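Local coordinates for Two-component system response regulator/GGDEF domain protein (Aeromonas salmonicida, PDB 3LUF) that probably makes cyclic di-GMP from two GTP through its GGDEF domain, here represented by its two N-terminal response-regulator receiver domains, at residues I16-L30 with K103-H117. Residues are numbered along the deposited sequence; the frame is centred on the assembly and turned at random. Where two conformers were deposited one is given.
Unlike the reference sequence in segment 16-30: M19 (reference Thr).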
# COMPACT_ATOMS: atom_id res chain seq x y z
N ILE B 16 -11.83 18.03 22.25
CA ILE B 16 -11.72 16.90 21.33
C ILE B 16 -12.92 16.88 20.39
O ILE B 16 -12.79 16.66 19.18
CB ILE B 16 -11.56 15.56 22.10
CG1 ILE B 16 -10.19 15.57 22.83
CG2 ILE B 16 -11.62 14.36 21.16
CD1 ILE B 16 -10.11 14.62 23.95
N ARG B 17 -14.08 17.10 20.96
CA ARG B 17 -15.31 17.09 20.13
C ARG B 17 -15.20 18.20 19.08
O ARG B 17 -15.44 17.95 17.89
CB ARG B 17 -16.57 17.24 21.00
CG ARG B 17 -17.89 17.19 20.24
CD ARG B 17 -19.12 17.40 21.18
NE ARG B 17 -19.17 18.74 21.74
CZ ARG B 17 -18.84 19.06 23.01
NH1 ARG B 17 -18.37 18.14 23.84
NH2 ARG B 17 -18.92 20.34 23.40
N ARG B 18 -14.78 19.39 19.50
CA ARG B 18 -14.63 20.47 18.52
C ARG B 18 -13.54 20.21 17.45
O ARG B 18 -13.75 20.55 16.28
CB ARG B 18 -14.47 21.83 19.18
CG ARG B 18 -15.75 22.27 19.85
CD ARG B 18 -15.66 23.64 20.33
NE ARG B 18 -16.92 24.00 20.96
CZ ARG B 18 -17.13 25.14 21.60
NH1 ARG B 18 -16.15 26.05 21.69
NH2 ARG B 18 -18.31 25.36 22.15
N MSE B 19 -12.42 19.59 17.84
CA MSE B 19 -11.39 19.17 16.85
C MSE B 19 -11.95 18.21 15.81
O MSE B 19 -11.66 18.34 14.60
CB MSE B 19 -10.21 18.48 17.53
CG MSE B 19 -9.31 19.43 18.23
SE MSE B 19 -7.97 18.37 19.25
CE MSE B 19 -6.93 19.96 19.54
N LEU B 20 -12.74 17.25 16.28
CA LEU B 20 -13.35 16.26 15.40
C LEU B 20 -14.35 16.90 14.45
O LEU B 20 -14.35 16.61 13.26
CB LEU B 20 -14.04 15.18 16.21
CG LEU B 20 -13.15 14.13 16.81
CD1 LEU B 20 -13.96 13.24 17.74
CD2 LEU B 20 -12.41 13.29 15.71
N ILE B 21 -15.20 17.77 14.99
CA ILE B 21 -16.19 18.46 14.14
C ILE B 21 -15.49 19.25 13.06
O ILE B 21 -15.80 19.08 11.89
CB ILE B 21 -17.10 19.38 14.95
CG1 ILE B 21 -18.00 18.53 15.88
CG2 ILE B 21 -17.92 20.29 14.01
CD1 ILE B 21 -18.69 19.36 16.99
N GLN B 22 -14.52 20.09 13.44
CA GLN B 22 -13.81 20.95 12.49
C GLN B 22 -13.12 20.15 11.39
O GLN B 22 -13.24 20.47 10.21
CB GLN B 22 -12.78 21.81 13.24
CG GLN B 22 -11.97 22.79 12.37
CD GLN B 22 -10.92 23.51 13.21
OE1 GLN B 22 -10.41 22.95 14.19
NE2 GLN B 22 -10.61 24.76 12.85
N ALA B 23 -12.41 19.09 11.78
CA ALA B 23 -11.67 18.27 10.82
C ALA B 23 -12.61 17.47 9.90
O ALA B 23 -12.39 17.42 8.68
CB ALA B 23 -10.71 17.36 11.52
N ILE B 24 -13.65 16.87 10.47
CA ILE B 24 -14.55 16.04 9.66
C ILE B 24 -15.38 16.93 8.69
O ILE B 24 -15.59 16.57 7.51
CB ILE B 24 -15.42 15.15 10.57
CG1 ILE B 24 -14.53 14.10 11.24
CG2 ILE B 24 -16.52 14.45 9.76
CD1 ILE B 24 -15.20 13.36 12.39
N ALA B 25 -15.77 18.11 9.18
CA ALA B 25 -16.53 19.07 8.39
C ALA B 25 -15.68 19.61 7.23
O ALA B 25 -16.22 19.86 6.15
CB ALA B 25 -17.01 20.25 9.25
N GLN B 26 -14.38 19.76 7.45
CA GLN B 26 -13.54 20.40 6.44
C GLN B 26 -13.04 19.39 5.42
O GLN B 26 -12.89 19.72 4.25
CB GLN B 26 -12.41 21.15 7.12
CG GLN B 26 -11.31 21.68 6.23
CD GLN B 26 -10.14 22.09 7.09
OE1 GLN B 26 -10.16 23.16 7.70
NE2 GLN B 26 -9.15 21.23 7.21
N GLN B 27 -12.84 18.16 5.85
CA GLN B 27 -12.17 17.17 5.04
C GLN B 27 -13.07 16.07 4.50
O GLN B 27 -12.63 15.29 3.67
CB GLN B 27 -11.00 16.56 5.84
CG GLN B 27 -9.99 17.60 6.27
CD GLN B 27 -8.87 17.01 7.11
OE1 GLN B 27 -8.23 16.02 6.72
NE2 GLN B 27 -8.62 17.61 8.26
N THR B 28 -14.32 16.00 4.96
CA THR B 28 -15.28 15.05 4.41
C THR B 28 -16.59 15.72 3.98
O THR B 28 -16.81 16.91 4.28
CB THR B 28 -15.65 13.93 5.41
OG1 THR B 28 -16.69 14.38 6.30
CG2 THR B 28 -14.41 13.48 6.21
N GLY B 29 -17.42 14.94 3.30
CA GLY B 29 -18.77 15.37 2.92
C GLY B 29 -19.88 14.95 3.87
O GLY B 29 -21.06 15.03 3.53
N LEU B 30 -19.51 14.52 5.07
CA LEU B 30 -20.48 14.02 6.05
C LEU B 30 -21.18 15.11 6.87
O LEU B 30 -20.54 16.05 7.33
CB LEU B 30 -19.78 13.04 7.01
CG LEU B 30 -19.23 11.78 6.34
CD1 LEU B 30 -18.29 11.07 7.31
CD2 LEU B 30 -20.36 10.91 5.93
N LYS B 103 -7.14 9.26 20.84
CA LYS B 103 -7.44 10.69 21.00
C LYS B 103 -6.48 11.41 21.94
O LYS B 103 -6.84 12.40 22.56
CB LYS B 103 -8.91 10.97 21.37
CG LYS B 103 -9.37 10.24 22.61
CD LYS B 103 -10.71 10.79 23.09
CE LYS B 103 -11.17 10.01 24.34
NZ LYS B 103 -12.23 10.82 25.02
N ASP B 104 -5.24 10.91 21.99
CA ASP B 104 -4.23 11.49 22.88
C ASP B 104 -3.52 12.69 22.28
O ASP B 104 -2.84 13.40 22.99
CB ASP B 104 -3.23 10.43 23.37
CG ASP B 104 -2.44 9.81 22.24
OD1 ASP B 104 -2.99 9.59 21.15
OD2 ASP B 104 -1.25 9.51 22.46
N SER B 105 -3.73 12.95 20.99
CA SER B 105 -3.17 14.11 20.32
C SER B 105 -4.03 14.52 19.16
O SER B 105 -4.90 13.76 18.69
CB SER B 105 -1.75 13.84 19.78
OG SER B 105 -1.83 12.86 18.75
N ARG B 106 -3.77 15.72 18.65
CA ARG B 106 -4.51 16.20 17.51
C ARG B 106 -4.22 15.34 16.27
O ARG B 106 -5.15 14.95 15.53
CB ARG B 106 -4.19 17.68 17.24
CG ARG B 106 -4.83 18.21 15.95
CD ARG B 106 -6.37 18.01 15.87
NE ARG B 106 -6.86 18.43 14.55
CZ ARG B 106 -6.89 17.67 13.44
NH1 ARG B 106 -6.49 16.40 13.46
NH2 ARG B 106 -7.33 18.20 12.31
N HIS B 107 -2.95 14.97 16.09
CA HIS B 107 -2.57 14.15 14.93
C HIS B 107 -3.08 12.70 15.00
O HIS B 107 -3.31 12.07 13.97
CB HIS B 107 -1.03 14.20 14.68
CG HIS B 107 -0.23 13.38 15.66
ND1 HIS B 107 0.40 13.94 16.75
CD2 HIS B 107 0.02 12.05 15.72
CE1 HIS B 107 1.03 12.99 17.42
NE2 HIS B 107 0.79 11.83 16.83
N SER B 108 -3.29 12.16 16.19
CA SER B 108 -3.88 10.83 16.26
C SER B 108 -5.38 10.89 15.91
O SER B 108 -5.91 9.99 15.26
CB SER B 108 -3.58 10.13 17.58
OG SER B 108 -4.30 10.68 18.65
N LEU B 109 -6.05 11.97 16.30
CA LEU B 109 -7.47 12.17 15.92
C LEU B 109 -7.66 12.20 14.44
O LEU B 109 -8.71 11.81 13.95
CB LEU B 109 -8.00 13.50 16.50
CG LEU B 109 -8.45 13.50 17.92
CD1 LEU B 109 -8.88 14.99 18.20
CD2 LEU B 109 -9.59 12.47 18.22
N GLN B 110 -6.66 12.67 13.71
CA GLN B 110 -6.74 12.74 12.28
C GLN B 110 -7.08 11.37 11.67
O GLN B 110 -7.71 11.31 10.63
CB GLN B 110 -5.44 13.30 11.70
CG GLN B 110 -5.49 13.64 10.24
CD GLN B 110 -6.51 14.72 9.91
OE1 GLN B 110 -6.87 15.55 10.75
NE2 GLN B 110 -6.96 14.71 8.68
N TYR B 111 -6.65 10.28 12.30
CA TYR B 111 -7.01 8.94 11.83
C TYR B 111 -8.55 8.79 11.64
O TYR B 111 -9.02 8.17 10.67
CB TYR B 111 -6.49 7.86 12.79
CG TYR B 111 -6.80 6.44 12.38
CD1 TYR B 111 -5.95 5.73 11.50
CD2 TYR B 111 -7.93 5.80 12.87
CE1 TYR B 111 -6.26 4.39 11.12
CE2 TYR B 111 -8.23 4.50 12.50
CZ TYR B 111 -7.41 3.81 11.63
OH TYR B 111 -7.76 2.52 11.31
N ALA B 112 -9.32 9.34 12.56
CA ALA B 112 -10.79 9.22 12.51
C ALA B 112 -11.35 9.88 11.23
O ALA B 112 -12.35 9.42 10.64
CB ALA B 112 -11.37 9.84 13.78
N VAL B 113 -10.69 10.93 10.77
CA VAL B 113 -11.16 11.69 9.61
C VAL B 113 -11.05 10.87 8.33
O VAL B 113 -12.02 10.70 7.58
CB VAL B 113 -10.38 13.04 9.47
CG1 VAL B 113 -10.90 13.82 8.27
CG2 VAL B 113 -10.49 13.87 10.74
N GLY B 114 -9.87 10.31 8.08
CA GLY B 114 -9.68 9.42 6.95
C GLY B 114 -10.56 8.21 7.04
O GLY B 114 -11.08 7.77 6.03
N LEU B 115 -10.76 7.70 8.25
CA LEU B 115 -11.58 6.51 8.44
C LEU B 115 -13.03 6.78 8.05
O LEU B 115 -13.62 6.00 7.29
CB LEU B 115 -11.56 6.08 9.89
CG LEU B 115 -12.42 4.88 10.28
CD1 LEU B 115 -12.14 3.65 9.45
CD2 LEU B 115 -12.22 4.56 11.76
N VAL B 116 -13.61 7.85 8.56
CA VAL B 116 -15.07 8.05 8.32
C VAL B 116 -15.35 8.39 6.86
O VAL B 116 -16.41 8.04 6.32
CB VAL B 116 -15.73 9.09 9.28
CG1 VAL B 116 -15.60 8.56 10.75
CG2 VAL B 116 -15.14 10.51 9.10
N HIS B 117 -14.39 9.06 6.23
CA HIS B 117 -14.48 9.34 4.80
C HIS B 117 -14.46 8.01 4.02
O HIS B 117 -15.28 7.78 3.13
CB HIS B 117 -13.35 10.30 4.42
CG HIS B 117 -13.24 10.61 2.96
ND1 HIS B 117 -14.13 11.43 2.30
CD2 HIS B 117 -12.30 10.27 2.06
CE1 HIS B 117 -13.74 11.57 1.04
NE2 HIS B 117 -12.64 10.87 0.87
O HOH W 1 -9.64 20.12 13.84
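Helices 16-27 and 106-117 run in roughly the same direction, their axes 9.4 Å apart at closest approach and crossing at -42°, and they come nearest at I24 and V113. V113 is wedged between neighbouring turns of the first helix. Its CG2 lies 3.6 Å from A23 CB and also meets I24 CG1, while its CG1, anti to the backbone N (chi1 -179°), packs against Q27 CB. Nearer the helix starts, L109 splits its two methyls. CD1 sits 3.7 Å from SE of M19, a selenomethionine here, and CD2 touches both I16 CG2 and L20 CD2. At the far end, L30 CD1 lies 3.7 Å from V116 CG2, and T28 CG2 rests on H117 CB.

These are the first and last helices of a CheY-like receiver domain, side by side on one face of its parallel five-stranded sheet. L20 and I24 also touch strand 6-10, and A112 touches strand 99-102. K103 packs its CD against I16 CD1 and carries NZ on to salt bridges with D55, a magnesium ligand and the predicted phosphorylation site, and with E11, the lysine-aspartate arrangement known from receivers.

Polar groups line the outer margin. Q110 NE2 donates to Q27 OE1 at 2.7 Å, a bent bond (134°) between nearly coplanar amides. R106 holds the other polar atom of the Q110 amide: NH1 and NH2 both donate to OE1, in the guanidinium plane, which should fix the amide's rotation. The R106 chain, bent at chi2, lays CD against M19 SE and brings NH2 to 3.6 Å from A23 CB. A water donates to M19 O and takes a weak bond from R106 NE.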